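Local coordinates for protein formimidoylglutamase (Bacillus subtilis, PDB 3M1R) that catalyses the manganese-dependent hydrolysis of N-formimidoyl-L-glutamate to L-glutamate and formamide in histidine degradation, at residues D153-V158 with E193-Q198; I187-R192 with N210-D215; S243-V248 with E287-D292. One frame throughout, in Å; residues are numbered along the deposited sequence.

Contact 1 (D153-V158 with E193-Q198); sequences DAHHDV and EFSNSQ. With CA (calcium ion), chain B; CA (calcium ion), chain C.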
ATOM      1  N   ASP D 153       3.055   3.580 -29.196  1.00 35.87           N
ATOM      2  CA  ASP D 153       3.703   2.451 -28.547  1.00 35.17           C
ATOM      3  C   ASP D 153       5.195   2.652 -28.324  1.00 38.78           C
ATOM      4  O   ASP D 153       5.894   3.206 -29.187  1.00 36.75           O
ATOM      5  CB  ASP D 153       3.483   1.172 -29.380  1.00 35.47           C
ATOM      6  CG  ASP D 153       3.322  -0.046 -28.512  1.00 32.36           C
ATOM      7  OD1 ASP D 153       4.110  -0.143 -27.564  1.00 33.65           O
ATOM      8  OD2 ASP D 153       2.423  -0.882 -28.755  1.00 34.19           O
ATOM      9  N   ALA D 154       5.682   2.205 -27.162  1.00 29.22           N
ATOM     10  CA  ALA D 154       7.118   2.079 -26.950  1.00 30.89           C
ATOM     11  C   ALA D 154       7.667   0.881 -27.725  1.00 37.57           C
ATOM     12  O   ALA D 154       8.865   0.816 -27.965  1.00 37.04           O
ATOM     13  CB  ALA D 154       7.454   1.906 -25.429  1.00 31.82           C
ATOM     14  N   HIS D 155       6.802  -0.075 -28.079  1.00 38.44           N
ATOM     15  CA  HIS D 155       7.246  -1.355 -28.652  1.00 36.49           C
ATOM     16  C   HIS D 155       6.634  -1.638 -30.010  1.00 38.65           C
ATOM     17  O   HIS D 155       5.501  -1.245 -30.273  1.00 38.90           O
ATOM     18  CB  HIS D 155       6.871  -2.527 -27.744  1.00 33.10           C
ATOM     19  CG  HIS D 155       7.078  -2.258 -26.292  1.00 41.84           C
ATOM     20  ND1 HIS D 155       6.157  -1.567 -25.531  1.00 45.72           N
ATOM     21  CD2 HIS D 155       8.098  -2.561 -25.464  1.00 34.60           C
ATOM     22  CE1 HIS D 155       6.588  -1.484 -24.290  1.00 39.29           C
ATOM     23  NE2 HIS D 155       7.769  -2.067 -24.217  1.00 41.15           N
ATOM     24  N   HIS D 156       7.369  -2.382 -30.840  1.00 45.86           N
ATOM     25  CA  HIS D 156       6.924  -2.731 -32.191  1.00 46.87           C
ATOM     26  C   HIS D 156       5.711  -3.649 -32.163  1.00 46.05           C
ATOM     27  O   HIS D 156       4.814  -3.530 -33.003  1.00 42.36           O
ATOM     28  CB  HIS D 156       8.051  -3.400 -32.985  1.00 48.04           C
ATOM     29  CG  HIS D 156       9.190  -2.481 -33.311  1.00 45.26           C
ATOM     30  ND1 HIS D 156       9.042  -1.368 -34.110  1.00 42.20           N
ATOM     31  CD2 HIS D 156      10.496  -2.515 -32.953  1.00 44.81           C
ATOM     32  CE1 HIS D 156      10.204  -0.749 -34.221  1.00 44.93           C
ATOM     33  NE2 HIS D 156      11.105  -1.428 -33.529  1.00 46.77           N
ATOM     34  N   ASP D 157       5.685  -4.551 -31.184  1.00 39.22           N
ATOM     35  CA  ASP D 157       4.627  -5.555 -31.054  1.00 40.29           C
ATOM     36  C   ASP D 157       4.502  -6.467 -32.249  1.00 43.46           C
ATOM     37  O   ASP D 157       3.390  -6.763 -32.690  1.00 44.32           O
ATOM     38  CB  ASP D 157       3.269  -4.919 -30.803  1.00 40.39           C
ATOM     39  CG  ASP D 157       3.048  -4.589 -29.356  1.00 43.37           C
ATOM     40  OD1 ASP D 157       3.986  -4.782 -28.545  1.00 43.25           O
ATOM     41  OD2 ASP D 157       1.926  -4.149 -29.025  1.00 42.06           O
ATOM     42  N   VAL D 158       5.641  -6.915 -32.757  1.00 46.17           N
ATOM     43  CA  VAL D 158       5.667  -7.881 -33.832  1.00 47.64           C
ATOM     44  C   VAL D 158       6.306  -9.200 -33.374  1.00 52.90           C
ATOM     45  O   VAL D 158       7.004  -9.863 -34.154  1.00 55.29           O
ATOM     46  CB  VAL D 158       6.429  -7.313 -35.046  1.00 51.07           C
ATOM     47  CG1 VAL D 158       5.612  -6.185 -35.714  1.00 43.16           C
ATOM     48  CG2 VAL D 158       7.811  -6.826 -34.625  1.00 47.75           C
ATOM     49  N   GLU D 193      13.985   3.667 -27.203  1.00 43.93           N
ATOM     50  CA  GLU D 193      15.322   3.101 -27.022  1.00 44.00           C
ATOM     51  C   GLU D 193      15.372   2.127 -25.830  1.00 41.37           C
ATOM     52  O   GLU D 193      14.977   2.472 -24.723  1.00 41.75           O
ATOM     53  CB  GLU D 193      16.323   4.241 -26.812  1.00 43.64           C
ATOM     54  CG  GLU D 193      17.747   3.816 -26.519  1.00 46.79           C
ATOM     55  CD  GLU D 193      18.549   3.536 -27.776  1.00 54.47           C
ATOM     56  OE1 GLU D 193      17.985   2.933 -28.718  1.00 60.90           O
ATOM     57  OE2 GLU D 193      19.744   3.915 -27.825  1.00 48.58           O
ATOM     58  N   PHE D 194      15.848   0.909 -26.084  1.00 47.15           N
ATOM     59  CA  PHE D 194      15.957  -0.169 -25.087  1.00 42.08           C
ATOM     60  C   PHE D 194      14.637  -0.854 -24.742  1.00 41.76           C
ATOM     61  O   PHE D 194      14.588  -1.641 -23.805  1.00 38.61           O
ATOM     62  CB  PHE D 194      16.679   0.270 -23.797  1.00 39.32           C
ATOM     63  CG  PHE D 194      18.127   0.575 -23.996  1.00 39.77           C
ATOM     64  CD1 PHE D 194      18.617   1.846 -23.767  1.00 38.80           C
ATOM     65  CD2 PHE D 194      18.993  -0.402 -24.458  1.00 40.39           C
ATOM     66  CE1 PHE D 194      19.946   2.132 -23.978  1.00 43.17           C
ATOM     67  CE2 PHE D 194      20.318  -0.119 -24.675  1.00 45.74           C
ATOM     68  CZ  PHE D 194      20.802   1.148 -24.435  1.00 44.38           C
ATOM     69  N   SER D 195      13.585  -0.577 -25.509  1.00 39.06           N
ATOM     70  CA  SER D 195      12.317  -1.295 -25.360  1.00 40.37           C
ATOM     71  C   SER D 195      12.088  -2.395 -26.416  1.00 43.94           C
ATOM     72  O   SER D 195      11.041  -3.048 -26.414  1.00 44.96           O
ATOM     73  CB  SER D 195      11.140  -0.302 -25.387  1.00 39.60           C
ATOM     74  OG  SER D 195      11.258   0.639 -24.330  1.00 40.58           O
ATOM     75  N   ASN D 196      13.060  -2.601 -27.308  1.00 39.78           N
ATOM     76  CA  ASN D 196      12.855  -3.486 -28.457  1.00 41.48           C
ATOM     77  C   ASN D 196      14.034  -4.388 -28.811  1.00 46.56           C
ATOM     78  O   ASN D 196      15.157  -4.167 -28.353  1.00 50.05           O
ATOM     79  CB  ASN D 196      12.463  -2.665 -29.685  1.00 44.06           C
ATOM     80  CG  ASN D 196      11.148  -1.991 -29.518  1.00 43.67           C
ATOM     81  OD1 ASN D 196      10.108  -2.636 -29.575  1.00 48.53           O
ATOM     82  ND2 ASN D 196      11.176  -0.686 -29.279  1.00 44.47           N
ATOM     83  N   SER D 197      13.764  -5.398 -29.635  1.00 51.31           N
ATOM     84  CA  SER D 197      14.781  -6.365 -30.059  1.00 50.72           C
ATOM     85  C   SER D 197      15.242  -6.103 -31.483  1.00 57.54           C
ATOM     86  O   SER D 197      14.471  -5.602 -32.312  1.00 55.35           O
ATOM     87  CB  SER D 197      14.232  -7.779 -29.977  1.00 52.57           C
ATOM     88  OG  SER D 197      13.829  -8.081 -28.650  1.00 59.74           O
ATOM     89  N   GLN D 198      16.491  -6.469 -31.768  1.00 58.23           N
ATOM     90  CA  GLN D 198      17.087  -6.250 -33.081  1.00 60.31           C
ATOM     91  C   GLN D 198      16.275  -6.929 -34.176  1.00 60.09           C
ATOM     92  O   GLN D 198      16.016  -6.342 -35.228  1.00 61.58           O
ATOM     93  CB  GLN D 198      18.521  -6.775 -33.096  1.00 62.68           C
ATOM     94  CG  GLN D 198      19.282  -6.488 -34.385  1.00 65.02           C
ATOM     95  CD  GLN D 198      20.782  -6.683 -34.223  1.00 70.50           C
ATOM     96  OE1 GLN D 198      21.232  -7.626 -33.565  1.00 69.70           O
ATOM     97  NE2 GLN D 198      21.562  -5.788 -34.818  1.00 72.29           N
TER
HETATM   98 CA    CA B 321       3.809  -1.289 -25.518  1.00 37.99          CA
HETATM   99 CA    CA C 322       2.792  -2.918 -27.082  1.00 84.93          CA
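Asn-196 grips the backbone around His-155 with both ends of its amide. Its ND2 donates to Ala-154 O at 3.1 Å, with the donor in the carbonyl plane. Its OD1 accepts from His-156 N at 3.0 Å, with the donor tilted 28° from the carbonyl plane. Bonds on both ends fix the turn of the amide. CG of Asn-196 stands anti to its carbonyl carbon (chi1 -65°), which sends the amide across to the other loop. There it crosses the His-156 side chain at about a right angle, and OD1 lies 3.4 Å from His-156 CD2. The His-155 ring has Ser-195 O at its edge, 3.1 Å from CD2, and Ala-154 CB over one face. Both segments are loops that follow parallel strands of the arginase-family alpha/beta fold, where the metal site lies at the C-terminal ends of the strands. His-155 ND1 binds one calcium ion at 2.4 Å. Asp-153 OD1 binds the same ion, and OD2 binds the other, which Asp-157 holds with both carboxylate oxygens. Asn-130, Asp-245 and Asp-247 supply further ligands. Asp-153 OD1 also accepts from His-155 N at 2.7 Å, closing an Asx turn. Farther out, His-156 ND1 is hydrogen-bonded to Gln-188 OE1. Asn-196 O bonds Ser-72 OG of the second subunit, and Glu-193 forms a salt bridge with Lys-314 of that subunit.

Contact 2 (I187-R192 with N210-D215); sequences IQLGIR and NIHTMD
Ile-187 opens the pairing of two parallel strands, 187-191 and 210-213, joined by helix 198-206 in a beta-alpha-beta unit. Its CG1 lies 3.9 Å from Asn-210 ND2, an amide nitrogen that bonds Gln-184 O. Its CG2 approaches the His-212 ring obliquely. Gln-188 is held to the neighbouring strand through both backbone polar atoms: its N donates to Asn-210 O and its O accepts from His-212 N, each at 2.9 Å. Its side chain runs beside Ile-211, and its NE2 bonds Gln-151 OE1. Leu-189 lies alongside His-212, pointing the same way, with CD2 4.0 Å from His-212 CB. The ring of His-212 also has Gln-188 O in plane at its edge, and helix 222-234 touches it through Thr-225 and Ile-229. Putting an alanine in place of His-212 would probably open a gap beside Ile-187 CG2 and Leu-189 CD2, and leave that helix without its ring contact. At Gly-190 the register slips by one residue, a beta bulge. Gly-190 N and, weakly, Ile-191 N share His-212 O as acceptor. Phi of Gly-190 is 102°, where a CB would press against the preceding carbonyl oxygen. Ile-191 sets CG1 3.7 Å from Ile-211 CG2. Its O takes the N-H of Met-214 at the start of the next helix. Arg-192 then runs beside selenomethionine Met-214, with the two CG atoms 4.0 Å apart.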
ATOM      1  N   ILE D 187       1.711   3.407 -38.859  1.00 42.39           N
ATOM      2  CA  ILE D 187       2.587   4.424 -38.287  1.00 42.72           C
ATOM      3  C   ILE D 187       2.794   4.161 -36.785  1.00 45.74           C
ATOM      4  O   ILE D 187       1.862   4.294 -35.980  1.00 44.67           O
ATOM      5  CB  ILE D 187       2.010   5.831 -38.506  1.00 43.01           C
ATOM      6  CG1 ILE D 187       1.896   6.117 -39.995  1.00 47.79           C
ATOM      7  CG2 ILE D 187       2.881   6.879 -37.878  1.00 41.17           C
ATOM      8  CD1 ILE D 187       1.009   7.268 -40.274  1.00 54.40           C
ATOM      9  N   GLN D 188       4.016   3.782 -36.413  1.00 42.66           N
ATOM     10  CA  GLN D 188       4.332   3.516 -35.012  1.00 42.42           C
ATOM     11  C   GLN D 188       4.954   4.754 -34.417  1.00 43.64           C
ATOM     12  O   GLN D 188       5.981   5.222 -34.898  1.00 48.03           O
ATOM     13  CB  GLN D 188       5.286   2.326 -34.864  1.00 40.31           C
ATOM     14  CG  GLN D 188       4.769   1.037 -35.481  1.00 40.13           C
ATOM     15  CD  GLN D 188       5.651  -0.167 -35.146  1.00 45.56           C
ATOM     16  OE1 GLN D 188       6.881  -0.102 -35.236  1.00 47.63           O
ATOM     17  NE2 GLN D 188       5.017  -1.276 -34.778  1.00 41.03           N
ATOM     18  N   LEU D 189       4.335   5.278 -33.364  1.00 34.39           N
ATOM     19  CA  LEU D 189       4.784   6.525 -32.763  1.00 38.43           C
ATOM     20  C   LEU D 189       5.231   6.258 -31.339  1.00 37.87           C
ATOM     21  O   LEU D 189       4.465   5.715 -30.542  1.00 40.11           O
ATOM     22  CB  LEU D 189       3.648   7.569 -32.779  1.00 40.62           C
ATOM     23  CG  LEU D 189       3.104   8.026 -34.140  1.00 42.46           C
ATOM     24  CD1 LEU D 189       1.781   8.770 -33.977  1.00 44.20           C
ATOM     25  CD2 LEU D 189       4.116   8.910 -34.871  1.00 37.47           C
ATOM     26  N   GLY D 190       6.468   6.633 -31.024  1.00 39.14           N
ATOM     27  CA  GLY D 190       6.986   6.532 -29.665  1.00 33.34           C
ATOM     28  C   GLY D 190       7.903   5.357 -29.399  1.00 41.63           C
ATOM     29  O   GLY D 190       8.220   5.075 -28.233  1.00 36.15           O
ATOM     30  N   ILE D 191       8.337   4.671 -30.465  1.00 43.03           N
ATOM     31  CA  ILE D 191       9.197   3.482 -30.309  1.00 37.19           C
ATOM     32  C   ILE D 191      10.424   3.878 -29.489  1.00 37.18           C
ATOM     33  O   ILE D 191      11.135   4.820 -29.827  1.00 43.36           O
ATOM     34  CB  ILE D 191       9.628   2.885 -31.671  1.00 41.07           C
ATOM     35  CG1 ILE D 191       8.411   2.365 -32.456  1.00 37.46           C
ATOM     36  CG2 ILE D 191      10.641   1.786 -31.470  1.00 39.11           C
ATOM     37  CD1 ILE D 191       7.572   1.350 -31.686  1.00 32.77           C
ATOM     38  N   ARG D 192      10.672   3.168 -28.400  1.00 39.30           N
ATOM     39  CA  ARG D 192      11.569   3.687 -27.377  1.00 39.60           C
ATOM     40  C   ARG D 192      12.888   2.924 -27.327  1.00 40.14           C
ATOM     41  O   ARG D 192      12.904   1.705 -27.427  1.00 38.83           O
ATOM     42  CB  ARG D 192      10.863   3.667 -26.009  1.00 31.43           C
ATOM     43  CG  ARG D 192      11.528   4.534 -24.948  1.00 29.06           C
ATOM     44  CD  ARG D 192      10.912   4.265 -23.586  1.00 28.43           C
ATOM     45  NE  ARG D 192       9.503   4.665 -23.553  1.00 31.05           N
ATOM     46  CZ  ARG D 192       8.718   4.536 -22.488  1.00 38.67           C
ATOM     47  NH1 ARG D 192       9.205   4.016 -21.365  1.00 33.69           N
ATOM     48  NH2 ARG D 192       7.449   4.935 -22.538  1.00 35.39           N
ATOM     49  N   ASN D 210       6.296   2.399 -40.828  1.00 54.65           N
ATOM     50  CA  ASN D 210       6.763   3.748 -40.556  1.00 55.19           C
ATOM     51  C   ASN D 210       7.084   3.903 -39.081  1.00 53.64           C
ATOM     52  O   ASN D 210       6.185   4.036 -38.245  1.00 50.63           O
ATOM     53  CB  ASN D 210       5.707   4.767 -40.961  1.00 53.89           C
ATOM     54  CG  ASN D 210       5.295   4.625 -42.408  1.00 60.38           C
ATOM     55  OD1 ASN D 210       6.101   4.814 -43.321  1.00 57.63           O
ATOM     56  ND2 ASN D 210       4.036   4.283 -42.625  1.00 62.22           N
ATOM     57  N   ILE D 211       8.371   3.908 -38.770  1.00 53.98           N
ATOM     58  CA  ILE D 211       8.802   3.938 -37.386  1.00 50.59           C
ATOM     59  C   ILE D 211       9.277   5.324 -36.962  1.00 47.89           C
ATOM     60  O   ILE D 211      10.162   5.903 -37.574  1.00 50.84           O
ATOM     61  CB  ILE D 211       9.900   2.907 -37.137  1.00 49.75           C
ATOM     62  CG1 ILE D 211       9.427   1.539 -37.618  1.00 53.07           C
ATOM     63  CG2 ILE D 211      10.277   2.880 -35.644  1.00 45.27           C
ATOM     64  CD1 ILE D 211      10.555   0.608 -38.014  1.00 56.62           C
ATOM     65  N   HIS D 212       8.677   5.848 -35.903  1.00 46.82           N
ATOM     66  CA  HIS D 212       9.091   7.127 -35.336  1.00 45.64           C
ATOM     67  C   HIS D 212       9.478   6.976 -33.869  1.00 50.11           C
ATOM     68  O   HIS D 212       8.614   6.879 -32.989  1.00 47.89           O
ATOM     69  CB  HIS D 212       7.980   8.158 -35.520  1.00 49.61           C
ATOM     70  CG  HIS D 212       7.604   8.350 -36.954  1.00 54.36           C
ATOM     71  ND1 HIS D 212       8.051   9.415 -37.702  1.00 51.39           N
ATOM     72  CD2 HIS D 212       6.878   7.575 -37.792  1.00 56.14           C
ATOM     73  CE1 HIS D 212       7.594   9.301 -38.936  1.00 57.57           C
ATOM     74  NE2 HIS D 212       6.882   8.191 -39.019  1.00 56.15           N
ATOM     75  N   THR D 213      10.782   6.952 -33.616  1.00 48.47           N
ATOM     76  CA  THR D 213      11.294   6.779 -32.261  1.00 47.63           C
ATOM     77  C   THR D 213      10.999   7.987 -31.380  1.00 41.89           C
ATOM     78  O   THR D 213      10.564   9.043 -31.858  1.00 40.20           O
ATOM     79  CB  THR D 213      12.807   6.515 -32.261  1.00 49.27           C
ATOM     80  OG1 THR D 213      13.492   7.696 -32.689  1.00 52.22           O
ATOM     81  CG2 THR D 213      13.140   5.374 -33.211  1.00 49.93           C
HETATM   82  N   MSE D 214      11.191   7.796 -30.081  1.00 40.45           N
HETATM   83  CA  MSE D 214      11.089   8.865 -29.102  1.00 36.57           C
HETATM   84  C   MSE D 214      12.142   9.909 -29.416  1.00 45.31           C
HETATM   85  O   MSE D 214      11.931  11.098 -29.183  1.00 49.39           O
HETATM   86  CB  MSE D 214      11.327   8.307 -27.692  1.00 35.66           C
HETATM   87  CG  MSE D 214      10.096   7.634 -27.079  1.00 37.51           C
HETATM   88 SE   MSE D 214       8.513   8.803 -26.998  0.91 51.27          SE
HETATM   89  CE  MSE D 214       9.315  10.365 -26.161  1.00 34.67           C
ATOM     90  N   ASP D 215      13.277   9.458 -29.951  1.00 44.05           N
ATOM     91  CA  ASP D 215      14.389  10.349 -30.256  1.00 51.78           C
ATOM     92  C   ASP D 215      13.968  11.307 -31.361  1.00 53.01           C
ATOM     93  O   ASP D 215      14.174  12.521 -31.260  1.00 55.71           O
ATOM     94  CB  ASP D 215      15.623   9.546 -30.698  1.00 65.68           C
ATOM     95  CG  ASP D 215      16.938  10.129 -30.167  1.00 78.35           C
ATOM     96  OD1 ASP D 215      17.359   9.725 -29.060  1.00 83.20           O
ATOM     97  OD2 ASP D 215      17.560  10.973 -30.857  1.00 80.38           O
TER

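Contact 3 (S243-V248 with E287-D292); sequences SVDMDV and EIVEVD. With CA (calcium ion), chain B; CA (calcium ion), chain C.
Strands 243-245 and 287-289 run parallel, their segment axes 4.8 Å apart at 18°, and are joined by Val-244 N to Glu-287 O, Val-289 N to Val-244 O and Met-246 N to Val-289 O. The last bond, 3.0 Å long and nearly straight at 175°, carries the pairing past the end of the strands. On the face that holds Ser-243, Asp-245 and Val-289, Ser-243 OG donates to Glu-287 OE2 at 2.5 Å, using the anti lone pair of that oxygen. The same carboxylate is held by Ser-133 and Thr-136, so its buried oxygens have several hydroxyl partners. Asp-245 reaches the metals. Its CG is anti to the backbone N (chi1 178°), which swings the carboxylate out to the ions. Asp-245 OD2 bridges the two, at 2.6 Å from the calcium ion that Asp-247 grips with both carboxylate oxygens and 2.5 Å from the other. The Asp-x-Asp sequence at the strand end is characteristic of the binuclear metal site of the arginase family, with Asn-130, Asp-153, His-155 and Asp-157 completing it. The CB-CG part of Glu-290 crosses the Asp-245 carboxylate obliquely; the two carboxylates do not touch. A water donates both to Asp-247 OD2 and to Glu-290 OE2, linking these two acidic side chains. Glu-290 OE1 bonds Asn-130 N, which ties it to another metal-binding loop. On the side of Val-244 and Ile-288, just past the strand end, selenomethionine Met-246 packs its CG against Ile-288 CG2 at 3.6 Å and, more tightly, against Val-291 CG2 at 3.4 Å. Helix 300-318 covers that side through Ala-304, Val-308 and Leu-309. Along the other edge of strand 239-245, Ser-243 and Asp-245 make backbone bonds to strand 147-152.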
ATOM      1  N   SER D 243      -4.701   3.311 -32.372  1.00 44.87           N
ATOM      2  CA  SER D 243      -4.430   2.382 -31.281  1.00 40.54           C
ATOM      3  C   SER D 243      -3.500   3.005 -30.260  1.00 36.20           C
ATOM      4  O   SER D 243      -2.320   3.234 -30.529  1.00 34.14           O
ATOM      5  CB  SER D 243      -3.826   1.073 -31.800  1.00 42.87           C
ATOM      6  OG  SER D 243      -3.714   0.119 -30.745  1.00 49.94           O
ATOM      7  N   VAL D 244      -4.030   3.273 -29.078  1.00 35.61           N
ATOM      8  CA  VAL D 244      -3.213   3.853 -28.029  1.00 33.96           C
ATOM      9  C   VAL D 244      -2.812   2.809 -26.996  1.00 31.44           C
ATOM     10  O   VAL D 244      -3.647   2.308 -26.241  1.00 36.08           O
ATOM     11  CB  VAL D 244      -3.925   4.989 -27.305  1.00 30.30           C
ATOM     12  CG1 VAL D 244      -2.986   5.548 -26.229  1.00 30.41           C
ATOM     13  CG2 VAL D 244      -4.318   6.062 -28.298  1.00 30.42           C
ATOM     14  N   ASP D 245      -1.528   2.480 -26.984  1.00 33.87           N
ATOM     15  CA  ASP D 245      -0.962   1.618 -25.963  1.00 31.15           C
ATOM     16  C   ASP D 245      -0.382   2.567 -24.932  1.00 31.14           C
ATOM     17  O   ASP D 245       0.533   3.328 -25.215  1.00 36.04           O
ATOM     18  CB  ASP D 245       0.118   0.732 -26.567  1.00 26.66           C
ATOM     19  CG  ASP D 245       0.794  -0.173 -25.540  1.00 32.98           C
ATOM     20  OD1 ASP D 245       0.844   0.134 -24.335  1.00 31.84           O
ATOM     21  OD2 ASP D 245       1.280  -1.223 -25.968  1.00 44.32           O
HETATM   22  N   MSE D 246      -0.955   2.548 -23.741  1.00 29.54           N
HETATM   23  CA  MSE D 246      -0.647   3.574 -22.753  1.00 35.04           C
HETATM   24  C   MSE D 246       0.803   3.525 -22.301  1.00 33.03           C
HETATM   25  O   MSE D 246       1.308   4.494 -21.744  1.00 32.54           O
HETATM   26  CB  MSE D 246      -1.610   3.498 -21.554  1.00 29.04           C
HETATM   27  CG  MSE D 246      -3.055   3.897 -21.903  1.00 26.54           C
HETATM   28 SE   MSE D 246      -3.297   5.779 -22.474  0.88 38.94          SE
HETATM   29  CE  MSE D 246      -3.074   6.595 -20.707  1.00 34.20           C
ATOM     30  N   ASP D 247       1.497   2.418 -22.567  1.00 29.36           N
ATOM     31  CA  ASP D 247       2.882   2.340 -22.118  1.00 27.71           C
ATOM     32  C   ASP D 247       3.830   3.156 -22.993  1.00 28.67           C
ATOM     33  O   ASP D 247       5.016   3.254 -22.695  1.00 32.93           O
ATOM     34  CB  ASP D 247       3.367   0.895 -21.894  1.00 32.58           C
ATOM     35  CG  ASP D 247       3.499   0.113 -23.177  1.00 42.35           C
ATOM     36  OD1 ASP D 247       3.715   0.732 -24.260  1.00 37.08           O
ATOM     37  OD2 ASP D 247       3.391  -1.133 -23.089  1.00 39.98           O
ATOM     38  N   VAL D 248       3.290   3.786 -24.032  1.00 28.38           N
ATOM     39  CA  VAL D 248       4.032   4.808 -24.770  1.00 29.84           C
ATOM     40  C   VAL D 248       4.360   5.984 -23.833  1.00 31.52           C
ATOM     41  O   VAL D 248       5.315   6.726 -24.049  1.00 30.26           O
ATOM     42  CB  VAL D 248       3.214   5.321 -25.978  1.00 27.04           C
ATOM     43  CG1 VAL D 248       2.124   6.319 -25.530  1.00 25.40           C
ATOM     44  CG2 VAL D 248       4.119   5.960 -27.009  1.00 27.44           C
ATOM     45  N   GLU D 287      -8.782   2.621 -29.807  1.00 39.21           N
ATOM     46  CA  GLU D 287      -8.715   1.664 -28.715  1.00 37.15           C
ATOM     47  C   GLU D 287      -7.626   2.094 -27.749  1.00 38.02           C
ATOM     48  O   GLU D 287      -6.637   2.700 -28.137  1.00 42.89           O
ATOM     49  CB  GLU D 287      -8.431   0.260 -29.247  1.00 35.19           C
ATOM     50  CG  GLU D 287      -7.046   0.126 -29.833  1.00 40.56           C
ATOM     51  CD  GLU D 287      -6.814  -1.234 -30.483  1.00 50.03           C
ATOM     52  OE1 GLU D 287      -7.771  -2.032 -30.579  1.00 47.52           O
ATOM     53  OE2 GLU D 287      -5.671  -1.500 -30.906  1.00 54.53           O
ATOM     54  N   ILE D 288      -7.828   1.786 -26.479  1.00 38.08           N
ATOM     55  CA  ILE D 288      -6.814   2.033 -25.474  1.00 43.07           C
ATOM     56  C   ILE D 288      -6.445   0.716 -24.817  1.00 41.41           C
ATOM     57  O   ILE D 288      -7.319  -0.022 -24.347  1.00 41.34           O
ATOM     58  CB  ILE D 288      -7.331   3.003 -24.432  1.00 41.17           C
ATOM     59  CG1 ILE D 288      -7.696   4.320 -25.124  1.00 32.10           C
ATOM     60  CG2 ILE D 288      -6.290   3.204 -23.314  1.00 28.24           C
ATOM     61  CD1 ILE D 288      -8.382   5.277 -24.207  1.00 35.81           C
ATOM     62  N   VAL D 289      -5.156   0.405 -24.822  1.00 31.75           N
ATOM     63  CA  VAL D 289      -4.700  -0.837 -24.234  1.00 36.29           C
ATOM     64  C   VAL D 289      -3.608  -0.613 -23.202  1.00 34.99           C
ATOM     65  O   VAL D 289      -3.024   0.472 -23.107  1.00 33.13           O
ATOM     66  CB  VAL D 289      -4.190  -1.841 -25.310  1.00 30.28           C
ATOM     67  CG1 VAL D 289      -5.325  -2.293 -26.200  1.00 33.73           C
ATOM     68  CG2 VAL D 289      -3.058  -1.224 -26.137  1.00 32.71           C
ATOM     69  N   GLU D 290      -3.387  -1.662 -22.417  1.00 30.48           N
ATOM     70  CA  GLU D 290      -2.259  -1.794 -21.509  1.00 31.15           C
ATOM     71  C   GLU D 290      -2.358  -0.951 -20.243  1.00 32.97           C
ATOM     72  O   GLU D 290      -1.369  -0.729 -19.555  1.00 34.20           O
ATOM     73  CB  GLU D 290      -0.927  -1.612 -22.255  1.00 25.71           C
ATOM     74  CG  GLU D 290      -0.650  -2.752 -23.251  1.00 32.50           C
ATOM     75  CD  GLU D 290      -0.382  -4.134 -22.577  1.00 51.90           C
ATOM     76  OE1 GLU D 290      -1.000  -5.148 -22.976  1.00 48.54           O
ATOM     77  OE2 GLU D 290       0.465  -4.220 -21.663  1.00 51.84           O
ATOM     78  N   VAL D 291      -3.566  -0.520 -19.905  1.00 31.43           N
ATOM     79  CA  VAL D 291      -3.790   0.036 -18.576  1.00 29.94           C
ATOM     80  C   VAL D 291      -3.987  -1.085 -17.553  1.00 28.04           C
ATOM     81  O   VAL D 291      -4.824  -1.964 -17.742  1.00 32.47           O
ATOM     82  CB  VAL D 291      -4.998   0.974 -18.571  1.00 31.19           C
ATOM     83  CG1 VAL D 291      -5.311   1.458 -17.153  1.00 26.20           C
ATOM     84  CG2 VAL D 291      -4.734   2.144 -19.506  1.00 27.91           C
ATOM     85  N   ASP D 292      -3.229  -1.055 -16.460  1.00 25.31           N
ATOM     86  CA  ASP D 292      -3.401  -2.070 -15.424  1.00 25.88           C
ATOM     87  C   ASP D 292      -3.700  -1.420 -14.063  1.00 24.65           C
ATOM     88  O   ASP D 292      -2.805  -0.993 -13.340  1.00 31.18           O
ATOM     89  CB  ASP D 292      -2.178  -2.997 -15.366  1.00 33.32           C
ATOM     90  CG  ASP D 292      -2.380  -4.207 -14.426  1.00 36.94           C
ATOM     91  OD1 ASP D 292      -3.330  -4.196 -13.610  1.00 37.82           O
ATOM     92  OD2 ASP D 292      -1.570  -5.165 -14.508  1.00 30.14           O
TER
HETATM   93 CA    CA B 321       3.809  -1.289 -25.518  1.00 37.99          CA
HETATM   94 CA    CA C 322       2.792  -2.918 -27.082  1.00 84.93          CA
HETATM   95  O   HOH W   1       2.810  -2.635 -20.874  1.00 32.15           O

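All three contacts belong to one parallel sheet and the loops at the C-terminal ends of its strands. Strands 283-289, 239-245, 147-152, 186-191 and 210-213 lie side by side in that order. Contact 3 pairs the first two and contact 2 the last two. Contact 1 joins the loops after strands 147-152 and 186-191. Along the chain, contacts 1 and 2 interleave, and contact 3 follows both. Centre to centre, contacts 1 and 2 are about 9 Å apart, 1 and 3 about 14 Å, and 2 and 3 about 15 Å. Contacts 1 and 3 share both calcium ions, so separate strand ends build one metal site. Contact 2 abuts it, with Ile-191 packed on Asp-153.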